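HhaI Restriction Endonuclease (Haemophilus parahaemolyticus, PDB 6UKF) is a restriction endonuclease that binds its cognate double-stranded DNA site and probably hydrolyses a phosphodiester bond in each strand. Local coordinates at residues Asn74-Asn79 and Lys118-Ser123; Phe208-Lys211 and Ala216-Val219. One frame throughout, in Å; residues are numbered along the deposited sequence. Where two conformers were deposited one is given.

Contact 1 (Asn74-Asn79 and Lys118-Ser123); sequences NKSEIN and KEYYKS. With nucleotides of chain B; nucleotides of chain C.
Ser76 and Tyr120 bring the loop Asn74-Asn79 alongside the helical segment Lys118-Ser123, their CA atoms 7.4 Å apart, with no hydrogen bond passing between the two backbones. The side chains therefore do the joining. Tyr120 has its ring anti to the backbone N (chi1 175°), which sends it out toward the loop and the DNA; Ser76 CB meets the edge of that ring close to its plane, 3.8 Å from Tyr120 CE1. Further along the loop, the amide of Asn79 crosses the base of Glu119, ND2 lying 3.7 Å from Glu119 CB. The amide oxygen is engaged elsewhere: Asn79 OD1 accepts from the N of Thr82 and so caps the start of helix 80-91.

The DNA joins the opposite end of the loop. Lys75 N donates a nearly straight hydrogen bond to DC7 OP1 of chain B, 2.9 Å long with an angle of 176° at the hydrogen. The Lys75 side chain, bent at chi2 (-53°) and extended beyond, reaches the other strand, where NZ donates hydrogen bonds of 3.0 Å to both OP1 and O5' of DG11 of chain C. Tyr120 OH comes to 3.3 Å from DC7 O3' of chain B and is hydrogen-bonded to a DNA phosphate, while Trp116 stacks on its ring.

One lysine thus serves both strands, through its backbone and its ammonium group. The DNA contacts described here all fall on the sugar-phosphate backbone, which is consistent with holding the duplex by its backbone rather than reading its bases.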
loop_
_atom_site.group_PDB
_atom_site.type_symbol
_atom_site.label_atom_id
_atom_site.label_comp_id
_atom_site.label_asym_id
_atom_site.label_seq_id
_atom_site.Cartn_x
_atom_site.Cartn_y
_atom_site.Cartn_z
ATOM N N ASN A 74 -6.925 -2.757 -13.164
ATOM C CA ASN A 74 -6.765 -3.196 -11.786
ATOM C C ASN A 74 -6.087 -4.563 -11.742
ATOM O O ASN A 74 -6.129 -5.340 -12.700
ATOM C CB ASN A 74 -8.121 -3.275 -11.088
ATOM C CG ASN A 74 -8.649 -1.915 -10.686
ATOM O OD1 ASN A 74 -7.883 -0.976 -10.464
ATOM N ND2 ASN A 74 -9.966 -1.804 -10.577
ATOM N N LYS A 75 -5.476 -4.862 -10.597
ATOM C CA LYS A 75 -4.666 -6.061 -10.435
ATOM C C LYS A 75 -5.348 -7.137 -9.595
ATOM O O LYS A 75 -4.700 -8.120 -9.223
ATOM C CB LYS A 75 -3.306 -5.705 -9.833
ATOM C CG LYS A 75 -2.550 -4.619 -10.587
ATOM C CD LYS A 75 -2.415 -4.953 -12.062
ATOM C CE LYS A 75 -1.497 -3.976 -12.772
ATOM N NZ LYS A 75 -1.340 -4.326 -14.208
ATOM N N SER A 76 -6.633 -6.977 -9.287
ATOM C CA SER A 76 -7.413 -8.027 -8.648
ATOM C C SER A 76 -8.790 -8.046 -9.289
ATOM O O SER A 76 -9.265 -7.027 -9.797
ATOM C CB SER A 76 -7.547 -7.819 -7.133
ATOM O OG SER A 76 -8.364 -6.701 -6.837
ATOM N N GLU A 77 -9.430 -9.208 -9.261
ATOM C CA GLU A 77 -10.694 -9.371 -9.957
ATOM C C GLU A 77 -11.861 -8.966 -9.067
ATOM O O GLU A 77 -11.770 -8.943 -7.837
ATOM C CB GLU A 77 -10.877 -10.814 -10.430
ATOM C CG GLU A 77 -11.029 -11.836 -9.310
ATOM C CD GLU A 77 -11.147 -13.276 -9.806
ATOM O OE1 GLU A 77 -11.630 -14.072 -9.074
ATOM O OE2 GLU A 77 -10.726 -13.600 -11.028
ATOM N N ILE A 78 -12.974 -8.640 -9.720
ATOM C CA ILE A 78 -14.198 -8.323 -9.003
ATOM C C ILE A 78 -14.650 -9.545 -8.217
ATOM O O ILE A 78 -14.804 -10.640 -8.775
ATOM C CB ILE A 78 -15.271 -7.872 -10.003
ATOM C CG1 ILE A 78 -14.830 -6.593 -10.721
ATOM C CG2 ILE A 78 -16.590 -7.659 -9.303
ATOM C CD1 ILE A 78 -15.687 -6.239 -11.915
ATOM N N ASN A 79 -14.851 -9.369 -6.920
ATOM C CA ASN A 79 -15.498 -10.351 -6.067
ATOM C C ASN A 79 -16.832 -9.793 -5.580
ATOM O O ASN A 79 -17.162 -8.630 -5.831
ATOM C CB ASN A 79 -14.586 -10.740 -4.893
ATOM C CG ASN A 79 -14.318 -9.596 -3.934
ATOM O OD1 ASN A 79 -15.241 -9.022 -3.363
ATOM N ND2 ASN A 79 -13.042 -9.291 -3.719
ATOM N N LYS A 118 -10.545 -10.182 3.215
ATOM C CA LYS A 118 -10.281 -11.615 3.298
ATOM C C LYS A 118 -10.132 -12.224 1.910
ATOM O O LYS A 118 -9.193 -12.983 1.650
ATOM C CB LYS A 118 -11.395 -12.309 4.081
ATOM C CG LYS A 118 -11.361 -12.005 5.563
ATOM C CD LYS A 118 -12.518 -12.642 6.302
ATOM C CE LYS A 118 -12.405 -12.408 7.799
ATOM N NZ LYS A 118 -13.574 -12.962 8.536
ATOM N N GLU A 119 -11.067 -11.913 1.008
ATOM C CA GLU A 119 -10.984 -12.426 -0.355
ATOM C C GLU A 119 -9.679 -12.006 -1.010
ATOM O O GLU A 119 -8.958 -12.830 -1.587
ATOM C CB GLU A 119 -12.159 -11.894 -1.177
ATOM C CG GLU A 119 -13.518 -12.452 -0.795
ATOM C CD GLU A 119 -13.839 -13.760 -1.494
ATOM O OE1 GLU A 119 -13.261 -14.023 -2.570
ATOM O OE2 GLU A 119 -14.674 -14.526 -0.969
ATOM N N TYR A 120 -9.361 -10.715 -0.930
ATOM C CA TYR A 120 -8.192 -10.191 -1.620
ATOM C C TYR A 120 -6.912 -10.822 -1.093
ATOM O O TYR A 120 -6.077 -11.300 -1.869
ATOM C CB TYR A 120 -8.142 -8.673 -1.468
ATOM C CG TYR A 120 -6.892 -8.072 -2.048
ATOM C CD1 TYR A 120 -6.673 -8.077 -3.416
ATOM C CD2 TYR A 120 -5.921 -7.511 -1.229
ATOM C CE1 TYR A 120 -5.529 -7.539 -3.956
ATOM C CE2 TYR A 120 -4.771 -6.966 -1.762
ATOM C CZ TYR A 120 -4.582 -6.983 -3.127
ATOM O OH TYR A 120 -3.442 -6.446 -3.673
ATOM N N TYR A 121 -6.736 -10.838 0.226
ATOM C CA TYR A 121 -5.486 -11.361 0.769
ATOM C C TYR A 121 -5.381 -12.871 0.582
ATOM O O TYR A 121 -4.294 -13.382 0.297
ATOM C CB TYR A 121 -5.281 -10.884 2.206
ATOM C CG TYR A 121 -4.853 -9.436 2.195
ATOM C CD1 TYR A 121 -3.535 -9.089 1.945
ATOM C CD2 TYR A 121 -5.776 -8.415 2.360
ATOM C CE1 TYR A 121 -3.141 -7.769 1.894
ATOM C CE2 TYR A 121 -5.393 -7.090 2.313
ATOM C CZ TYR A 121 -4.072 -6.771 2.080
ATOM O OH TYR A 121 -3.685 -5.454 2.026
ATOM N N LYS A 122 -6.495 -13.598 0.680
ATOM C CA LYS A 122 -6.460 -15.014 0.322
ATOM C C LYS A 122 -5.993 -15.198 -1.119
ATOM O O LYS A 122 -5.215 -16.112 -1.418
ATOM C CB LYS A 122 -7.835 -15.651 0.516
ATOM C CG LYS A 122 -8.265 -15.826 1.968
ATOM C CD LYS A 122 -9.722 -16.258 2.045
ATOM C CE LYS A 122 -10.221 -16.330 3.478
ATOM N NZ LYS A 122 -11.659 -16.699 3.541
ATOM N N SER A 123 -6.458 -14.335 -2.029
ATOM C CA SER A 123 -6.090 -14.456 -3.435
ATOM C C SER A 123 -4.603 -14.226 -3.659
ATOM O O SER A 123 -4.059 -14.694 -4.665
ATOM C CB SER A 123 -6.904 -13.467 -4.274
ATOM O OG SER A 123 -6.303 -12.184 -4.288
ATOM P P DC B 7 -5.311 -1.688 -8.210
ATOM O OP1 DC B 7 -5.900 -3.035 -8.395
ATOM O OP2 DC B 7 -6.146 -0.555 -7.769
ATOM O "O5'" DC B 7 -4.085 -1.829 -7.197
ATOM C "C5'" DC B 7 -3.173 -2.897 -7.391
ATOM C "C4'" DC B 7 -2.048 -2.849 -6.381
ATOM O "O4'" DC B 7 -1.169 -1.736 -6.688
ATOM C "C3'" DC B 7 -2.488 -2.661 -4.922
ATOM O "O3'" DC B 7 -1.802 -3.607 -4.106
ATOM C "C2'" DC B 7 -2.108 -1.222 -4.608
ATOM C "C1'" DC B 7 -0.892 -1.019 -5.511
ATOM N N1 DC B 7 -0.630 0.394 -5.855
ATOM C C2 DC B 7 0.652 0.924 -5.672
ATOM O O2 DC B 7 1.558 0.192 -5.245
ATOM N N3 DC B 7 0.865 2.229 -5.972
ATOM C C4 DC B 7 -0.139 2.982 -6.432
ATOM N N4 DC B 7 0.114 4.264 -6.711
ATOM C C5 DC B 7 -1.446 2.455 -6.626
ATOM C C6 DC B 7 -1.642 1.171 -6.329
ATOM P P DG B 6 -5.690 2.946 -13.258
ATOM O OP1 DG B 6 -6.914 2.307 -13.785
ATOM O OP2 DG B 6 -5.775 4.278 -12.617
ATOM O "O5'" DG B 6 -4.997 1.944 -12.236
ATOM C "C5'" DG B 6 -4.710 0.624 -12.651
ATOM C "C4'" DG B 6 -3.984 -0.129 -11.562
ATOM O "O4'" DG B 6 -2.645 0.416 -11.404
ATOM C "C3'" DG B 6 -4.632 -0.063 -10.175
ATOM O "O3'" DG B 6 -4.590 -1.358 -9.603
ATOM C "C2'" DG B 6 -3.782 0.956 -9.423
ATOM C "C1'" DG B 6 -2.410 0.722 -10.036
ATOM N N9 DG B 6 -1.495 1.851 -9.980
ATOM C C8 DG B 6 -1.768 3.167 -10.255
ATOM N N7 DG B 6 -0.727 3.948 -10.139
ATOM C C5 DG B 6 0.306 3.087 -9.772
ATOM C C6 DG B 6 1.673 3.351 -9.500
ATOM O O6 DG B 6 2.268 4.436 -9.534
ATOM N N1 DG B 6 2.365 2.192 -9.160
ATOM C C2 DG B 6 1.812 0.938 -9.095
ATOM N N2 DG B 6 2.636 -0.061 -8.750
ATOM N N3 DG B 6 0.539 0.677 -9.348
ATOM C C4 DG B 6 -0.152 1.795 -9.678
ATOM P P DG C 11 0.706 -7.076 -14.921
ATOM O OP1 DG C 11 -0.432 -7.152 -13.981
ATOM O OP2 DG C 11 1.183 -8.295 -15.600
ATOM O "O5'" DG C 11 0.342 -6.045 -16.071
ATOM C "C5'" DG C 11 0.882 -6.226 -17.355
ATOM C "C4'" DG C 11 0.319 -5.202 -18.321
ATOM O "O4'" DG C 11 0.960 -3.933 -18.080
ATOM C "C3'" DG C 11 0.530 -5.548 -19.784
ATOM O "O3'" DG C 11 -0.711 -5.420 -20.488
ATOM C "C2'" DG C 11 1.598 -4.578 -20.277
ATOM C "C1'" DG C 11 1.606 -3.462 -19.240
ATOM N N9 DG C 11 2.956 -3.025 -18.855
ATOM C C8 DG C 11 3.982 -3.811 -18.378
ATOM N N7 DG C 11 5.069 -3.140 -18.112
ATOM C C5 DG C 11 4.744 -1.828 -18.426
ATOM C C6 DG C 11 5.523 -0.649 -18.343
ATOM O O6 DG C 11 6.697 -0.527 -17.964
ATOM N N1 DG C 11 4.807 0.469 -18.763
ATOM C C2 DG C 11 3.504 0.448 -19.205
ATOM N N2 DG C 11 2.979 1.624 -19.565
ATOM N N3 DG C 11 2.766 -0.647 -19.284
ATOM C C4 DG C 11 3.446 -1.743 -18.882
#

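Contact 2 (Phe208-Lys211 and Ala216-Val219); sequences FLIK and AYHV. With EDO (1,2-ethanediol), chain H; nucleotides of chain C.
Ile210 lays its CG2 methyl against the Tyr217 ring, 3.5 Å from CD2, approaching obliquely from the facing strand. That methyl stands anti to the Ile210 backbone N, while CG1 lies beside the backbone N (chi1 -59°). Phe208 and Val219 make a second, looser apolar pair, CD1 to CG1 at 4.2 Å.

Behind these side chains runs the antiparallel beta hairpin of strands 207-212 and 217-221, with local strand axes at 157°. Lys211 and His218 form its hydrogen-bonded pair: Lys211 N donates to His218 O at 2.9 Å, and His218 N returns a short 2.6 Å bond to Lys211 O. Ile210 and Val219 are the adjoining non-hydrogen-bonded pair, and Val219 CA makes a CA-H...O contact with Leu209 O at 3.4 Å.

On the face bearing Lys211 and His218, the lysine chain, bent at chi2, chi3 and chi4, coils round OP1 of DG7 of chain C, to which NZ donates a 2.9 Å hydrogen bond. Leu209 CD2 packs on the sugar of DC6 of chain C, 3.6 Å from C3'.

An ethanediol, probably from the crystallisation liquor, bonds both N and O of Val219. Strands 199-202 and 162-163 complete the sheet on the hairpin's two sides; its Lys211 and Leu209 side holds the backbone of chain C, while Ile210 and Val219 pack with Phe208 on Phe172 of helix 169-179, and Leu190 of strand 189-191 meets Ile210 and Tyr217.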
loop_
_atom_site.group_PDB
_atom_site.type_symbol
_atom_site.label_atom_id
_atom_site.label_comp_id
_atom_site.label_asym_id
_atom_site.label_seq_id
_atom_site.Cartn_x
_atom_site.Cartn_y
_atom_site.Cartn_z
ATOM N N PHE A 208 9.691 17.368 -11.059
ATOM C CA PHE A 208 10.796 16.591 -10.522
ATOM C C PHE A 208 10.803 16.703 -9.004
ATOM O O PHE A 208 10.376 17.710 -8.434
ATOM C CB PHE A 208 12.139 17.078 -11.078
ATOM C CG PHE A 208 12.250 16.980 -12.574
ATOM C CD1 PHE A 208 12.554 15.774 -13.183
ATOM C CD2 PHE A 208 12.052 18.095 -13.369
ATOM C CE1 PHE A 208 12.654 15.684 -14.558
ATOM C CE2 PHE A 208 12.150 18.010 -14.745
ATOM C CZ PHE A 208 12.452 16.803 -15.339
ATOM N N LEU A 209 11.286 15.649 -8.356
ATOM C CA LEU A 209 11.459 15.617 -6.911
ATOM C C LEU A 209 12.873 15.144 -6.624
ATOM O O LEU A 209 13.334 14.166 -7.221
ATOM C CB LEU A 209 10.448 14.672 -6.256
ATOM C CG LEU A 209 10.579 14.470 -4.743
ATOM C CD1 LEU A 209 10.312 15.763 -3.991
ATOM C CD2 LEU A 209 9.633 13.372 -4.281
ATOM N N ILE A 210 13.554 15.833 -5.713
ATOM C CA ILE A 210 14.950 15.564 -5.388
ATOM C C ILE A 210 15.012 15.016 -3.968
ATOM O O ILE A 210 14.450 15.610 -3.040
ATOM C CB ILE A 210 15.802 16.837 -5.538
ATOM C CG1 ILE A 210 15.704 17.368 -6.972
ATOM C CG2 ILE A 210 17.250 16.559 -5.170
ATOM C CD1 ILE A 210 16.250 18.766 -7.154
ATOM N N LYS A 211 15.690 13.879 -3.806
ATOM C CA LYS A 211 15.816 13.207 -2.521
ATOM C C LYS A 211 17.273 12.847 -2.286
ATOM O O LYS A 211 17.966 12.380 -3.196
ATOM C CB LYS A 211 14.985 11.918 -2.472
ATOM C CG LYS A 211 13.507 12.098 -2.785
ATOM C CD LYS A 211 12.752 12.744 -1.629
ATOM C CE LYS A 211 12.198 11.703 -0.659
ATOM N NZ LYS A 211 10.868 11.184 -1.062
ATOM N N ALA A 216 24.760 11.662 -2.506
ATOM C CA ALA A 216 24.273 12.438 -3.631
ATOM C C ALA A 216 22.759 12.555 -3.514
ATOM O O ALA A 216 22.160 12.159 -2.510
ATOM C CB ALA A 216 24.699 11.775 -4.948
ATOM N N TYR A 217 22.141 13.102 -4.551
ATOM C CA TYR A 217 20.698 13.239 -4.627
ATOM C C TYR A 217 20.178 12.344 -5.739
ATOM O O TYR A 217 20.787 12.254 -6.810
ATOM C CB TYR A 217 20.316 14.689 -4.928
ATOM C CG TYR A 217 20.560 15.637 -3.781
ATOM C CD1 TYR A 217 21.682 16.456 -3.756
ATOM C CD2 TYR A 217 19.669 15.712 -2.720
ATOM C CE1 TYR A 217 21.906 17.325 -2.708
ATOM C CE2 TYR A 217 19.885 16.578 -1.667
ATOM C CZ TYR A 217 21.006 17.380 -1.665
ATOM O OH TYR A 217 21.223 18.245 -0.618
ATOM N N HIS A 218 19.070 11.665 -5.471
ATOM C CA HIS A 218 18.354 10.907 -6.485
ATOM C C HIS A 218 17.159 11.726 -6.941
ATOM O O HIS A 218 16.520 12.412 -6.137
ATOM C CB HIS A 218 17.898 9.557 -5.934
ATOM C CG HIS A 218 19.027 8.613 -5.660
ATOM N ND1 HIS A 218 18.840 7.263 -5.455
ATOM C CD2 HIS A 218 20.359 8.828 -5.561
ATOM C CE1 HIS A 218 20.009 6.688 -5.238
ATOM N NE2 HIS A 218 20.948 7.616 -5.297
ATOM N N VAL A 219 16.867 11.660 -8.234
ATOM C CA VAL A 219 15.872 12.519 -8.861
ATOM C C VAL A 219 14.732 11.649 -9.356
ATOM O O VAL A 219 14.963 10.611 -9.988
ATOM C CB VAL A 219 16.484 13.340 -10.010
ATOM C CG1 VAL A 219 15.449 14.290 -10.587
ATOM C CG2 VAL A 219 17.702 14.103 -9.518
HETATM C C1 EDO H . 17.376 8.116 -10.532
HETATM O O1 EDO H . 16.303 8.273 -9.598
HETATM C C2 EDO H . 18.670 8.618 -9.900
HETATM O O2 EDO H . 18.605 10.039 -9.745
ATOM P P DG C 7 9.641 9.184 -4.138
ATOM O OP1 DG C 7 10.871 9.532 -3.393
ATOM O OP2 DG C 7 9.533 9.535 -5.568
ATOM O "O5'" DG C 7 9.397 7.607 -3.980
ATOM C "C5'" DG C 7 9.617 6.982 -2.717
ATOM C "C4'" DG C 7 9.769 5.477 -2.851
ATOM O "O4'" DG C 7 8.461 4.864 -3.051
ATOM C "C3'" DG C 7 10.617 4.986 -4.021
ATOM O "O3'" DG C 7 11.269 3.763 -3.646
ATOM C "C2'" DG C 7 9.590 4.817 -5.138
ATOM C "C1'" DG C 7 8.357 4.347 -4.375
ATOM N N9 DG C 7 7.089 4.813 -4.920
ATOM C C8 DG C 7 6.797 6.079 -5.365
ATOM N N7 DG C 7 5.566 6.214 -5.772
ATOM C C5 DG C 7 5.002 4.962 -5.566
ATOM C C6 DG C 7 3.689 4.501 -5.817
ATOM O O6 DG C 7 2.732 5.131 -6.283
ATOM N N1 DG C 7 3.536 3.163 -5.466
ATOM C C2 DG C 7 4.527 2.372 -4.939
ATOM N N2 DG C 7 4.192 1.103 -4.664
ATOM N N3 DG C 7 5.759 2.791 -4.697
ATOM C C4 DG C 7 5.924 4.091 -5.034
ATOM P P DC C 6 3.844 13.135 -4.985
ATOM O OP1 DC C 6 3.849 14.483 -4.376
ATOM O OP2 DC C 6 3.582 12.998 -6.434
ATOM O "O5'" DC C 6 5.238 12.412 -4.689
ATOM C "C5'" DC C 6 5.822 12.508 -3.396
ATOM C "C4'" DC C 6 6.466 11.203 -2.975
ATOM O "O4'" DC C 6 5.431 10.214 -2.685
ATOM C "C3'" DC C 6 7.371 10.533 -4.011
ATOM O "O3'" DC C 6 8.424 9.853 -3.335
ATOM C "C2'" DC C 6 6.413 9.588 -4.725
ATOM C "C1'" DC C 6 5.591 9.089 -3.544
ATOM N N1 DC C 6 4.243 8.553 -3.865
ATOM C C2 DC C 6 3.766 7.477 -3.122
ATOM O O2 DC C 6 4.484 7.001 -2.235
ATOM N N3 DC C 6 2.536 6.978 -3.396
ATOM C C4 DC C 6 1.793 7.525 -4.357
ATOM N N4 DC C 6 0.585 7.000 -4.587
ATOM C C5 DC C 6 2.257 8.636 -5.123
ATOM C C6 DC C 6 3.477 9.116 -4.843
#

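Overall arrangement
Along the chain, contact 1 closes before contact 2 opens, and the two lie on opposite sides of the chain's centre, their own centres 35 Å apart and their nearest atoms about 22 Å apart. They share no helix or sheet. Contact 1 joins the loop between strand 67-70 and helix 80-91 to helix 110-123, in the part of the protein that holds the calcium site of Ser151 and Thr153; contact 2 is a hairpin in the separate four-stranded antiparallel sheet. The DNA connects them: both reach backbone phosphates of chain C, at DG11 and DG7 respectively, and contact 1 also holds chain B. The duplex is thus gripped at two distant points by one polypeptide.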